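Local coordinates for methylmalonyl-CoA carboxyltransferase 5S subunit (Propionibacterium freudenreichii subsp. shermanii, PDB 1RQB), which catalyses transfer of a carboxyl group from the biotin of the 1.3S subunit to pyruvate, forming oxaloacetate, with one cobalt ion bound per subunit, at residues 131-137 / 158-163; 119-123 / 148-153; 67-72 / 83-87. All coordinates share one frame; numbering follows the deposited sequence.

Contact 1 (131-137 / 158-163)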
HETATM    1  N   MSE A 131     -26.618  18.375  -0.859  1.00 17.55           N
HETATM    2  CA  MSE A 131     -25.567  17.877  -1.760  1.00 17.10           C
HETATM    3  C   MSE A 131     -25.008  19.022  -2.610  1.00 19.81           C
HETATM    4  O   MSE A 131     -25.764  19.839  -3.134  1.00 21.56           O
HETATM    5  CB  MSE A 131     -26.137  16.773  -2.644  1.00 19.22           C
HETATM    6  CG  MSE A 131     -25.081  16.019  -3.400  1.00 22.65           C
HETATM    7 SE   MSE A 131     -23.750  15.381  -2.131  1.00 35.19          SE
HETATM    8  CE  MSE A 131     -24.855  14.290  -1.016  1.00 23.45           C
ATOM      9  N   ASP A 132     -23.683  19.071  -2.770  1.00 15.98           N
ATOM     10  CA  ASP A 132     -23.029  20.147  -3.531  1.00 18.12           C
ATOM     11  C   ASP A 132     -22.474  19.641  -4.864  1.00 18.38           C
ATOM     12  O   ASP A 132     -22.677  20.261  -5.908  1.00 17.12           O
ATOM     13  CB  ASP A 132     -21.859  20.753  -2.732  1.00 14.28           C
ATOM     14  CG  ASP A 132     -22.306  21.455  -1.462  1.00 23.39           C
ATOM     15  OD1 ASP A 132     -23.143  22.382  -1.559  1.00 23.51           O
ATOM     16  OD2 ASP A 132     -21.817  21.088  -0.366  1.00 18.01           O
ATOM     17  N   VAL A 133     -21.743  18.530  -4.820  1.00 14.27           N
ATOM     18  CA  VAL A 133     -21.121  17.976  -6.031  1.00 12.08           C
ATOM     19  C   VAL A 133     -21.750  16.619  -6.348  1.00 12.23           C
ATOM     20  O   VAL A 133     -21.839  15.742  -5.490  1.00 12.98           O
ATOM     21  CB  VAL A 133     -19.587  17.783  -5.835  1.00 12.18           C
ATOM     22  CG1 VAL A 133     -18.964  17.189  -7.095  1.00 13.66           C
ATOM     23  CG2 VAL A 133     -18.924  19.119  -5.497  1.00 16.48           C
ATOM     24  N   PHE A 134     -22.192  16.463  -7.587  1.00  8.10           N
ATOM     25  CA  PHE A 134     -22.802  15.198  -8.017  1.00  7.89           C
ATOM     26  C   PHE A 134     -21.907  14.515  -9.052  1.00 10.44           C
ATOM     27  O   PHE A 134     -21.759  14.993 -10.176  1.00 12.53           O
ATOM     28  CB  PHE A 134     -24.169  15.441  -8.668  1.00 12.04           C
ATOM     29  CG  PHE A 134     -25.231  15.941  -7.715  1.00 12.81           C
ATOM     30  CD1 PHE A 134     -25.255  17.272  -7.304  1.00 14.90           C
ATOM     31  CD2 PHE A 134     -26.240  15.081  -7.277  1.00 13.94           C
ATOM     32  CE1 PHE A 134     -26.289  17.749  -6.464  1.00 14.16           C
ATOM     33  CE2 PHE A 134     -27.268  15.536  -6.449  1.00 13.31           C
ATOM     34  CZ  PHE A 134     -27.293  16.878  -6.045  1.00 12.91           C
ATOM     35  N   ARG A 135     -21.291  13.406  -8.676  1.00 10.80           N
ATOM     36  CA  ARG A 135     -20.481  12.667  -9.653  1.00 10.34           C
ATOM     37  C   ARG A 135     -21.427  11.692 -10.356  1.00  9.74           C
ATOM     38  O   ARG A 135     -21.837  10.681  -9.786  1.00 12.42           O
ATOM     39  CB  ARG A 135     -19.327  11.933  -8.964  1.00 10.13           C
ATOM     40  CG  ARG A 135     -18.513  11.042  -9.920  1.00 12.87           C
ATOM     41  CD  ARG A 135     -17.282  10.461  -9.225  1.00 13.73           C
ATOM     42  NE  ARG A 135     -16.304  11.499  -8.913  1.00 11.76           N
ATOM     43  CZ  ARG A 135     -15.216  11.310  -8.173  1.00 15.94           C
ATOM     44  NH1 ARG A 135     -14.965  10.115  -7.650  1.00 14.02           N
ATOM     45  NH2 ARG A 135     -14.362  12.306  -7.987  1.00 15.88           N
ATOM     46  N   VAL A 136     -21.798  12.021 -11.586  1.00  9.56           N
ATOM     47  CA  VAL A 136     -22.751  11.192 -12.340  1.00 10.27           C
ATOM     48  C   VAL A 136     -21.988  10.226 -13.247  1.00 12.67           C
ATOM     49  O   VAL A 136     -21.133  10.653 -14.020  1.00 14.56           O
ATOM     50  CB  VAL A 136     -23.665  12.079 -13.218  1.00 13.18           C
ATOM     51  CG1 VAL A 136     -24.744  11.227 -13.872  1.00  9.81           C
ATOM     52  CG2 VAL A 136     -24.305  13.175 -12.358  1.00 12.47           C
ATOM     53  N   PHE A 137     -22.286   8.929 -13.154  1.00  9.97           N
ATOM     54  CA  PHE A 137     -21.578   7.977 -14.022  1.00 12.74           C
ATOM     55  C   PHE A 137     -22.538   6.936 -14.602  1.00 15.74           C
ATOM     56  O   PHE A 137     -23.696   6.820 -14.202  1.00 13.60           O
ATOM     57  CB  PHE A 137     -20.417   7.296 -13.259  1.00 11.93           C
ATOM     58  CG  PHE A 137     -20.824   6.110 -12.410  1.00 14.92           C
ATOM     59  CD1 PHE A 137     -20.531   4.815 -12.822  1.00 16.24           C
ATOM     60  CD2 PHE A 137     -21.495   6.288 -11.205  1.00 14.14           C
ATOM     61  CE1 PHE A 137     -20.900   3.706 -12.046  1.00 16.64           C
ATOM     62  CE2 PHE A 137     -21.870   5.191 -10.422  1.00 11.63           C
ATOM     63  CZ  PHE A 137     -21.573   3.900 -10.840  1.00 15.84           C
ATOM     64  N   LYS A 158     -26.188  23.147  -8.773  1.00 18.34           N
ATOM     65  CA  LYS A 158     -25.073  22.441  -8.125  1.00 13.99           C
ATOM     66  C   LYS A 158     -23.988  22.096  -9.148  1.00 17.88           C
ATOM     67  O   LYS A 158     -24.112  22.399 -10.334  1.00 13.98           O
ATOM     68  CB  LYS A 158     -25.595  21.187  -7.416  1.00 15.80           C
ATOM     69  CG  LYS A 158     -26.666  21.522  -6.375  1.00 18.99           C
ATOM     70  CD  LYS A 158     -26.166  22.552  -5.364  1.00 16.63           C
ATOM     71  CE  LYS A 158     -27.254  22.899  -4.344  1.00 18.15           C
ATOM     72  NZ  LYS A 158     -26.823  23.964  -3.379  1.00 23.89           N
ATOM     73  N   HIS A 159     -22.921  21.459  -8.668  1.00 15.38           N
ATOM     74  CA  HIS A 159     -21.763  21.113  -9.506  1.00 16.26           C
ATOM     75  C   HIS A 159     -21.965  19.732 -10.133  1.00 16.31           C
ATOM     76  O   HIS A 159     -22.075  18.734  -9.423  1.00 11.72           O
ATOM     77  CB  HIS A 159     -20.498  21.104  -8.637  1.00 15.96           C
ATOM     78  CG  HIS A 159     -19.232  20.847  -9.396  1.00 16.00           C
ATOM     79  ND1 HIS A 159     -18.237  21.791  -9.518  1.00 17.36           N
ATOM     80  CD2 HIS A 159     -18.797  19.749 -10.063  1.00 16.77           C
ATOM     81  CE1 HIS A 159     -17.241  21.287 -10.228  1.00 19.67           C
ATOM     82  NE2 HIS A 159     -17.556  20.050 -10.570  1.00 18.12           N
ATOM     83  N   ALA A 160     -21.991  19.674 -11.464  1.00 12.68           N
ATOM     84  CA  ALA A 160     -22.188  18.394 -12.158  1.00 14.48           C
ATOM     85  C   ALA A 160     -20.833  17.863 -12.629  1.00 15.39           C
ATOM     86  O   ALA A 160     -20.149  18.483 -13.442  1.00 13.14           O
ATOM     87  CB  ALA A 160     -23.115  18.572 -13.353  1.00 18.93           C
ATOM     88  N   GLN A 161     -20.453  16.710 -12.108  1.00 14.69           N
ATOM     89  CA  GLN A 161     -19.173  16.103 -12.496  1.00 10.21           C
ATOM     90  C   GLN A 161     -19.459  14.869 -13.355  1.00 12.82           C
ATOM     91  O   GLN A 161     -19.926  13.846 -12.854  1.00 14.99           O
ATOM     92  CB  GLN A 161     -18.383  15.737 -11.236  1.00 12.63           C
ATOM     93  CG  GLN A 161     -17.006  15.198 -11.511  1.00 13.26           C
ATOM     94  CD  GLN A 161     -16.142  15.176 -10.257  1.00 18.10           C
ATOM     95  OE1 GLN A 161     -16.051  14.163  -9.567  1.00 19.35           O
ATOM     96  NE2 GLN A 161     -15.522  16.301  -9.950  1.00 18.62           N
ATOM     97  N   GLY A 162     -19.200  14.994 -14.658  1.00 14.28           N
ATOM     98  CA  GLY A 162     -19.435  13.897 -15.590  1.00 14.53           C
ATOM     99  C   GLY A 162     -18.322  12.889 -15.403  1.00 13.73           C
ATOM    100  O   GLY A 162     -17.159  13.274 -15.287  1.00 15.86           O
ATOM    101  N   THR A 163     -18.652  11.607 -15.437  1.00 14.98           N
ATOM    102  CA  THR A 163     -17.640  10.580 -15.148  1.00 13.34           C
ATOM    103  C   THR A 163     -17.341   9.672 -16.340  1.00 14.38           C
ATOM    104  O   THR A 163     -18.227   9.279 -17.097  1.00 16.84           O
ATOM    105  CB  THR A 163     -18.118   9.658 -14.026  1.00 16.62           C
ATOM    106  OG1 THR A 163     -18.420  10.441 -12.871  1.00 16.06           O
ATOM    107  CG2 THR A 163     -17.054   8.627 -13.685  1.00 15.22           C
TER
HETATM  108  O   HOH W   1     -23.539  24.067  -3.539  1.00 31.28           O
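With CG placed opposite the backbone N in both Arg135 (chi1 175°) and Gln161 (chi1 -176°), the two side chains leave neighbouring parallel strands in the same direction and run side by side. Arg135 then bends at chi3 and meets the amide side-on: NE and NH2 both donate to Gln161 OE1, at 2.8 and 3.0 Å. That oxygen sits in the guanidinium plane, and the amide plane is turned only 23° from it. An amide suits the place because Gln161 NE2 bonds in turn to Ser191. Further along, Thr163 OG1 donates to Val136 O (3.0 Å) from above the carbonyl plane.

Phe134 both donates to His159 O (2.9 Å) and accepts from Gln161 N, the staggered pattern of parallel strands. They belong to the beta-alpha-beta unit 133-136, 144-155, 159-163 of the TIM barrel. Val133, Arg135, His159 and Gln161 share the inner face. Phe134, Val136 and Ala160, apolar as befits a helix-packed surface, turn to helix 144-155. At the start of the two strands, a water links Lys158 NZ with Asp132 OD1, while Asp132 OD2 holds Arg91 and Leu99 N.

Arg135 also pairs with Asp250 and touches the cobalt ligand His226; Asp250 probably offsets its buried charge, while Gln161, a neutral acceptor, fixes the rotation of the guanidinium beside the metal site.

Contact 2 (119-123 / 148-153)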
ATOM      1  N   VAL A 119     -35.816  10.902 -11.795  1.00 14.17           N
ATOM      2  CA  VAL A 119     -34.439  11.416 -11.732  1.00 17.63           C
ATOM      3  C   VAL A 119     -34.482  12.884 -11.304  1.00 21.77           C
ATOM      4  O   VAL A 119     -33.708  13.322 -10.455  1.00 16.48           O
ATOM      5  CB  VAL A 119     -33.742  11.282 -13.111  1.00 17.99           C
ATOM      6  CG1 VAL A 119     -32.368  11.933 -13.081  1.00 20.40           C
ATOM      7  CG2 VAL A 119     -33.622   9.808 -13.496  1.00 19.19           C
ATOM      8  N   ASP A 120     -35.414  13.647 -11.876  1.00 19.40           N
ATOM      9  CA  ASP A 120     -35.532  15.074 -11.540  1.00 22.11           C
ATOM     10  C   ASP A 120     -35.804  15.250 -10.045  1.00 21.02           C
ATOM     11  O   ASP A 120     -35.165  16.064  -9.381  1.00 18.36           O
ATOM     12  CB  ASP A 120     -36.668  15.747 -12.324  1.00 27.94           C
ATOM     13  CG  ASP A 120     -36.233  16.225 -13.699  1.00 39.77           C
ATOM     14  OD1 ASP A 120     -35.176  16.898 -13.782  1.00 44.97           O
ATOM     15  OD2 ASP A 120     -36.949  15.942 -14.693  1.00 40.96           O
ATOM     16  N   ARG A 121     -36.760  14.489  -9.525  1.00 15.75           N
ATOM     17  CA  ARG A 121     -37.132  14.608  -8.106  1.00 13.62           C
ATOM     18  C   ARG A 121     -36.003  14.166  -7.174  1.00 14.03           C
ATOM     19  O   ARG A 121     -35.806  14.772  -6.123  1.00 12.97           O
ATOM     20  CB  ARG A 121     -38.388  13.803  -7.810  1.00 18.24           C
ATOM     21  CG  ARG A 121     -39.635  14.418  -8.451  1.00 22.59           C
ATOM     22  CD  ARG A 121     -40.855  13.600  -8.127  1.00 29.51           C
ATOM     23  NE  ARG A 121     -42.092  14.208  -8.615  1.00 30.48           N
ATOM     24  CZ  ARG A 121     -42.787  15.131  -7.952  1.00 31.48           C
ATOM     25  NH1 ARG A 121     -42.372  15.563  -6.766  1.00 31.49           N
ATOM     26  NH2 ARG A 121     -43.914  15.608  -8.464  1.00 29.03           N
ATOM     27  N   PHE A 122     -35.272  13.117  -7.537  1.00 13.60           N
ATOM     28  CA  PHE A 122     -34.187  12.639  -6.666  1.00 13.12           C
ATOM     29  C   PHE A 122     -33.093  13.702  -6.565  1.00 13.60           C
ATOM     30  O   PHE A 122     -32.625  14.038  -5.479  1.00 14.34           O
ATOM     31  CB  PHE A 122     -33.567  11.352  -7.211  1.00 13.53           C
ATOM     32  CG  PHE A 122     -32.482  10.784  -6.317  1.00 15.48           C
ATOM     33  CD1 PHE A 122     -32.788   9.844  -5.343  1.00 15.83           C
ATOM     34  CD2 PHE A 122     -31.166  11.244  -6.416  1.00 17.77           C
ATOM     35  CE1 PHE A 122     -31.799   9.360  -4.458  1.00 15.64           C
ATOM     36  CE2 PHE A 122     -30.159  10.770  -5.534  1.00 15.66           C
ATOM     37  CZ  PHE A 122     -30.484   9.826  -4.555  1.00 12.55           C
ATOM     38  N   VAL A 123     -32.673  14.220  -7.709  1.00 13.81           N
ATOM     39  CA  VAL A 123     -31.610  15.234  -7.722  1.00 12.82           C
ATOM     40  C   VAL A 123     -32.071  16.482  -6.967  1.00 17.16           C
ATOM     41  O   VAL A 123     -31.321  17.051  -6.176  1.00 13.63           O
ATOM     42  CB  VAL A 123     -31.212  15.573  -9.167  1.00 13.48           C
ATOM     43  CG1 VAL A 123     -30.283  16.764  -9.195  1.00 15.07           C
ATOM     44  CG2 VAL A 123     -30.555  14.363  -9.800  1.00 17.05           C
ATOM     45  N   HIS A 148     -29.672  13.291 -18.512  1.00 16.55           N
ATOM     46  CA  HIS A 148     -30.781  13.912 -17.773  1.00 14.69           C
ATOM     47  C   HIS A 148     -30.415  14.243 -16.324  1.00 16.44           C
ATOM     48  O   HIS A 148     -30.817  15.285 -15.808  1.00 12.74           O
ATOM     49  CB  HIS A 148     -32.027  13.039 -17.787  1.00 19.67           C
ATOM     50  CG  HIS A 148     -33.262  13.786 -17.386  1.00 21.25           C
ATOM     51  ND1 HIS A 148     -33.803  14.793 -18.159  1.00 23.76           N
ATOM     52  CD2 HIS A 148     -34.019  13.726 -16.264  1.00 18.95           C
ATOM     53  CE1 HIS A 148     -34.839  15.320 -17.529  1.00 26.55           C
ATOM     54  NE2 HIS A 148     -34.990  14.691 -16.377  1.00 22.96           N
ATOM     55  N   ALA A 149     -29.684  13.357 -15.656  1.00 12.81           N
ATOM     56  CA  ALA A 149     -29.309  13.599 -14.255  1.00 13.47           C
ATOM     57  C   ALA A 149     -28.460  14.869 -14.172  1.00 15.17           C
ATOM     58  O   ALA A 149     -28.633  15.703 -13.284  1.00 14.03           O
ATOM     59  CB  ALA A 149     -28.509  12.401 -13.707  1.00 11.10           C
HETATM   60  N   MSE A 150     -27.562  15.033 -15.129  1.00 16.11           N
HETATM   61  CA  MSE A 150     -26.681  16.208 -15.094  1.00 19.53           C
HETATM   62  C   MSE A 150     -27.441  17.503 -15.379  1.00 18.22           C
HETATM   63  O   MSE A 150     -27.086  18.552 -14.846  1.00 17.25           O
HETATM   64  CB  MSE A 150     -25.535  16.018 -16.054  1.00 23.01           C
HETATM   65  CG  MSE A 150     -24.687  14.902 -15.557  1.00 28.78           C
HETATM   66 SE   MSE A 150     -22.945  15.251 -16.061  1.00 55.53          SE
HETATM   67  CE  MSE A 150     -23.129  14.294 -17.639  1.00  6.70           C
ATOM     68  N   ALA A 151     -28.462  17.438 -16.222  1.00 11.85           N
ATOM     69  CA  ALA A 151     -29.256  18.646 -16.487  1.00 14.96           C
ATOM     70  C   ALA A 151     -30.003  19.018 -15.205  1.00 14.00           C
ATOM     71  O   ALA A 151     -30.170  20.192 -14.878  1.00 12.74           O
ATOM     72  CB  ALA A 151     -30.254  18.392 -17.613  1.00 11.98           C
ATOM     73  N   ALA A 152     -30.454  17.995 -14.484  1.00 18.98           N
ATOM     74  CA  ALA A 152     -31.176  18.215 -13.223  1.00 15.88           C
ATOM     75  C   ALA A 152     -30.221  18.824 -12.193  1.00 16.08           C
ATOM     76  O   ALA A 152     -30.615  19.657 -11.377  1.00 13.62           O
ATOM     77  CB  ALA A 152     -31.750  16.900 -12.714  1.00 14.67           C
ATOM     78  N   VAL A 153     -28.956  18.419 -12.226  1.00 12.86           N
ATOM     79  CA  VAL A 153     -27.988  18.978 -11.272  1.00 11.43           C
ATOM     80  C   VAL A 153     -27.758  20.459 -11.583  1.00 14.65           C
ATOM     81  O   VAL A 153     -27.680  21.288 -10.676  1.00 15.53           O
ATOM     82  CB  VAL A 153     -26.651  18.191 -11.318  1.00 13.08           C
ATOM     83  CG1 VAL A 153     -25.582  18.911 -10.507  1.00 10.31           C
ATOM     84  CG2 VAL A 153     -26.875  16.791 -10.761  1.00  9.83           C
TER
HETATM   85  O   HOH W   2     -33.057  17.445 -15.905  1.00 36.23           O
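Val123 meets the facing helix with every atom of its side chain, starting with CB, which lies 3.8 Å from Ala152 CB. Its CG1, set opposite the backbone N (chi1 171°), is thereby directed past that methyl at the backbone, 3.6 Å from Ala152 C, and also touches Val153 CG2 at 3.8 Å. The other branch, CG2, stays over the alanine, 4.0 Å from Ala152 CB. A branched valine suits this place because its two methyls spread over a surface that the small alanine keeps low. One turn earlier the same pairing recurs, with Val119 CG1 packed 3.9 Å from Ala149 CB.

Helices 116-128 and 144-155 are successive members of the helical layer around the TIM barrel. The axes of segments 119-123 and 148-153 approach to 9.0 Å at 42°, a spacing that suits the small side chains of Ala149 and Ala152. Inward, Val123 rests on Leu103 of strand 99-103, while Ala149 and Val153 reach Val136 and Phe134 of strand 133-136.

Toward the outer side the chemistry becomes polar. His148 NE2 donates to Asp120 OD2 over 2.9 Å; the oxygen lies near the plane of the imidazole, at its edge, whereas the nitrogen meets the carboxylate from above its plane, the two flat groups being turned 73° apart. A water over one face of the imidazole donates to Asp120 OD1 (3.0 Å) and to His148 O, tying the second carboxylate oxygen to the opposite helix backbone. The negative charge of Asp120 would probably stabilise a protonated His148, and Lys155 makes a further long, weak ion pair with Asp120 OD1.

Contact 3 (67-72 / 83-87); sequences WGGATY and PWERL
The indole of Trp67 has Leu87 over one face and two partners around its rim. Leu87 CD2 stands 3.9 Å from the centroid of the six-membered ring, almost on its normal, in a CH-pi contact. Near the ring edge, Trp67 NE1 donates to Pro83 O at 2.9 Å, coming from above the carbonyl plane. Leu87 N reaches the same oxygen from the opposite face, so it serves both helix and tryptophan. The far corner of the indole, CH2, points into the face of Trp84: the six-membered rings are 4.9 Å between centroids with planes at 61°, an edge-to-face pair. Tyr72 has Pro83 CG over the centre of one face, 3.7 Å from the ring centroid, and turns its edge to the five-membered ring of Trp84 in an offset edge-to-face pair, planes at 90°.

This aromatic cluster lies where strand 63-68 ends and the chain passes through a type II' turn, Gly68 to Thr71, into helix 71-77. At Gly68 (positive phi) a side chain would press on the preceding carbonyl oxygen; Gly69 also has positive phi, and Ala70 belongs to the substrate-binding site. Thr71 holds the turn shut: OG1, held between the backbone N and the carbonyl carbon (chi1 64°), folds back to donate to Gly68 O at 2.7 Å, as does Thr71 N.

Tryptophan and tyrosine suit the cluster because each joins a broad apolar face to one polar group. Trp84 NE1 donates to Tyr72 OH over 2.8 Å, the oxygen tilted from the indole plane, and the hydroxyl is also hydrogen-bonded to Thr452 of helix 447-455.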
ATOM      1  N   TRP A  67     -22.027  10.386   0.365  1.00 12.08           N
ATOM      2  CA  TRP A  67     -23.373   9.869   0.083  1.00 14.44           C
ATOM      3  C   TRP A  67     -23.400   9.193  -1.288  1.00 16.17           C
ATOM      4  O   TRP A  67     -22.474   9.326  -2.087  1.00 12.35           O
ATOM      5  CB  TRP A  67     -24.385  11.030   0.133  1.00 14.44           C
ATOM      6  CG  TRP A  67     -25.755  10.642   0.665  1.00 15.55           C
ATOM      7  CD1 TRP A  67     -26.031  10.097   1.887  1.00 12.90           C
ATOM      8  CD2 TRP A  67     -27.021  10.807   0.002  1.00 13.79           C
ATOM      9  NE1 TRP A  67     -27.392   9.915   2.031  1.00 14.33           N
ATOM     10  CE2 TRP A  67     -28.022  10.343   0.891  1.00 14.53           C
ATOM     11  CE3 TRP A  67     -27.405  11.299  -1.258  1.00 13.89           C
ATOM     12  CZ2 TRP A  67     -29.386  10.362   0.564  1.00 13.82           C
ATOM     13  CZ3 TRP A  67     -28.765  11.315  -1.588  1.00 15.33           C
ATOM     14  CH2 TRP A  67     -29.739  10.850  -0.674  1.00 14.69           C
ATOM     15  N   GLY A  68     -24.471   8.452  -1.543  1.00 16.71           N
ATOM     16  CA  GLY A  68     -24.588   7.781  -2.818  1.00 15.95           C
ATOM     17  C   GLY A  68     -23.846   6.465  -2.825  1.00 17.59           C
ATOM     18  O   GLY A  68     -23.468   5.946  -1.777  1.00 14.77           O
ATOM     19  N   GLY A  69     -23.619   5.931  -4.018  1.00 15.71           N
ATOM     20  CA  GLY A  69     -22.951   4.649  -4.109  1.00 16.08           C
ATOM     21  C   GLY A  69     -23.865   3.632  -3.443  1.00 17.25           C
ATOM     22  O   GLY A  69     -25.087   3.747  -3.524  1.00 17.88           O
ATOM     23  N   ALA A  70     -23.278   2.670  -2.742  1.00 14.97           N
ATOM     24  CA  ALA A  70     -24.050   1.605  -2.083  1.00 14.22           C
ATOM     25  C   ALA A  70     -24.487   2.013  -0.674  1.00 15.74           C
ATOM     26  O   ALA A  70     -25.120   1.220   0.022  1.00 12.45           O
ATOM     27  CB  ALA A  70     -23.196   0.332  -2.004  1.00 15.71           C
ATOM     28  N   THR A  71     -24.200   3.236  -0.239  1.00 11.25           N
ATOM     29  CA  THR A  71     -24.551   3.605   1.141  1.00 16.15           C
ATOM     30  C   THR A  71     -26.062   3.737   1.350  1.00 19.86           C
ATOM     31  O   THR A  71     -26.551   3.513   2.457  1.00 14.70           O
ATOM     32  CB  THR A  71     -23.880   4.912   1.602  1.00 17.53           C
ATOM     33  OG1 THR A  71     -24.359   6.006   0.818  1.00 19.26           O
ATOM     34  CG2 THR A  71     -22.365   4.804   1.487  1.00 17.15           C
ATOM     35  N   TYR A  72     -26.815   4.111   0.317  1.00 13.49           N
ATOM     36  CA  TYR A  72     -28.269   4.246   0.491  1.00 14.85           C
ATOM     37  C   TYR A  72     -28.835   2.867   0.837  1.00 15.53           C
ATOM     38  O   TYR A  72     -29.535   2.685   1.831  1.00 15.57           O
ATOM     39  CB  TYR A  72     -28.890   4.780  -0.803  1.00 13.48           C
ATOM     40  CG  TYR A  72     -30.268   5.399  -0.662  1.00 13.74           C
ATOM     41  CD1 TYR A  72     -30.443   6.780  -0.792  1.00 14.75           C
ATOM     42  CD2 TYR A  72     -31.402   4.604  -0.467  1.00 13.67           C
ATOM     43  CE1 TYR A  72     -31.714   7.357  -0.745  1.00 14.89           C
ATOM     44  CE2 TYR A  72     -32.688   5.172  -0.421  1.00 16.29           C
ATOM     45  CZ  TYR A  72     -32.828   6.548  -0.565  1.00 14.66           C
ATOM     46  OH  TYR A  72     -34.075   7.121  -0.552  1.00 17.31           O
ATOM     47  N   PRO A  83     -31.273   7.133   4.970  1.00 13.59           N
ATOM     48  CA  PRO A  83     -30.171   7.791   4.247  1.00 12.54           C
ATOM     49  C   PRO A  83     -30.318   9.314   4.192  1.00 14.63           C
ATOM     50  O   PRO A  83     -29.329  10.044   4.185  1.00 12.90           O
ATOM     51  CB  PRO A  83     -30.248   7.182   2.843  1.00 13.94           C
ATOM     52  CG  PRO A  83     -31.041   5.920   3.012  1.00 19.85           C
ATOM     53  CD  PRO A  83     -32.049   6.258   4.078  1.00 13.50           C
ATOM     54  N   TRP A  84     -31.554   9.795   4.140  1.00 12.78           N
ATOM     55  CA  TRP A  84     -31.784  11.245   4.072  1.00 13.44           C
ATOM     56  C   TRP A  84     -31.415  11.903   5.405  1.00 14.87           C
ATOM     57  O   TRP A  84     -30.970  13.050   5.440  1.00 14.45           O
ATOM     58  CB  TRP A  84     -33.245  11.528   3.678  1.00 12.18           C
ATOM     59  CG  TRP A  84     -33.592  10.986   2.298  1.00 14.85           C
ATOM     60  CD1 TRP A  84     -34.187   9.786   2.016  1.00 13.52           C
ATOM     61  CD2 TRP A  84     -33.322  11.603   1.030  1.00 13.20           C
ATOM     62  NE1 TRP A  84     -34.305   9.623   0.662  1.00 15.09           N
ATOM     63  CE2 TRP A  84     -33.782  10.719   0.030  1.00 17.02           C
ATOM     64  CE3 TRP A  84     -32.736  12.819   0.641  1.00 15.55           C
ATOM     65  CZ2 TRP A  84     -33.675  11.009  -1.341  1.00 14.23           C
ATOM     66  CZ3 TRP A  84     -32.632  13.109  -0.717  1.00 13.63           C
ATOM     67  CH2 TRP A  84     -33.099  12.208  -1.693  1.00 14.22           C
ATOM     68  N   GLU A  85     -31.587  11.189   6.511  1.00 14.90           N
ATOM     69  CA  GLU A  85     -31.219  11.764   7.813  1.00 16.08           C
ATOM     70  C   GLU A  85     -29.693  11.833   7.907  1.00 14.37           C
ATOM     71  O   GLU A  85     -29.134  12.754   8.501  1.00 14.16           O
ATOM     72  CB  GLU A  85     -31.773  10.904   8.951  1.00 23.32           C
ATOM     73  CG  GLU A  85     -31.432  11.410  10.344  1.00 35.36           C
ATOM     74  CD  GLU A  85     -32.133  12.712  10.699  1.00 44.00           C
ATOM     75  OE1 GLU A  85     -31.957  13.180  11.849  1.00 51.11           O
ATOM     76  OE2 GLU A  85     -32.856  13.268   9.840  1.00 46.20           O
ATOM     77  N   ARG A  86     -29.015  10.849   7.318  1.00 14.66           N
ATOM     78  CA  ARG A  86     -27.546  10.844   7.337  1.00 10.91           C
ATOM     79  C   ARG A  86     -27.030  12.052   6.550  1.00 11.91           C
ATOM     80  O   ARG A  86     -26.116  12.749   6.987  1.00 11.34           O
ATOM     81  CB  ARG A  86     -26.994   9.545   6.721  1.00 13.87           C
ATOM     82  CG  ARG A  86     -25.465   9.549   6.573  1.00 15.09           C
ATOM     83  CD  ARG A  86     -24.898   8.268   5.928  1.00 18.05           C
ATOM     84  NE  ARG A  86     -25.022   7.099   6.797  1.00 19.61           N
ATOM     85  CZ  ARG A  86     -24.390   5.943   6.594  1.00 21.87           C
ATOM     86  NH1 ARG A  86     -23.592   5.790   5.544  1.00 16.30           N
ATOM     87  NH2 ARG A  86     -24.523   4.947   7.468  1.00 15.57           N
ATOM     88  N   LEU A  87     -27.628  12.299   5.387  1.00 11.25           N
ATOM     89  CA  LEU A  87     -27.227  13.442   4.555  1.00 11.89           C
ATOM     90  C   LEU A  87     -27.474  14.745   5.319  1.00 13.73           C
ATOM     91  O   LEU A  87     -26.618  15.628   5.344  1.00 13.31           O
ATOM     92  CB  LEU A  87     -28.010  13.460   3.235  1.00 10.28           C
ATOM     93  CG  LEU A  87     -27.837  14.701   2.345  1.00 16.28           C
ATOM     94  CD1 LEU A  87     -26.355  14.946   2.050  1.00 18.05           C
ATOM     95  CD2 LEU A  87     -28.611  14.502   1.054  1.00 15.25           C
TER

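Overall arrangement
All three contacts are buried within the barrel domain, but at different depths. Contact 1 is part of the sheet itself, its inner face mostly polar and close to the cobalt. Contact 2 lies farther out, between helices, and shares helix 144-155 with the crossover of contact 1: Lys158 N probably hydrogen-bonds to Val153 O, and Met150 packs on Val136. Its apolar inner side gives way to a partly exposed polar pair. Contact 3, dominated by aromatic rings, follows the end of another strand of the same sheet. Met131 of contact 1, a selenomethionine, touches its Trp67 and Leu87, while Phe122, on the helix of contact 2, packs against Trp67, Tyr72 and Trp84.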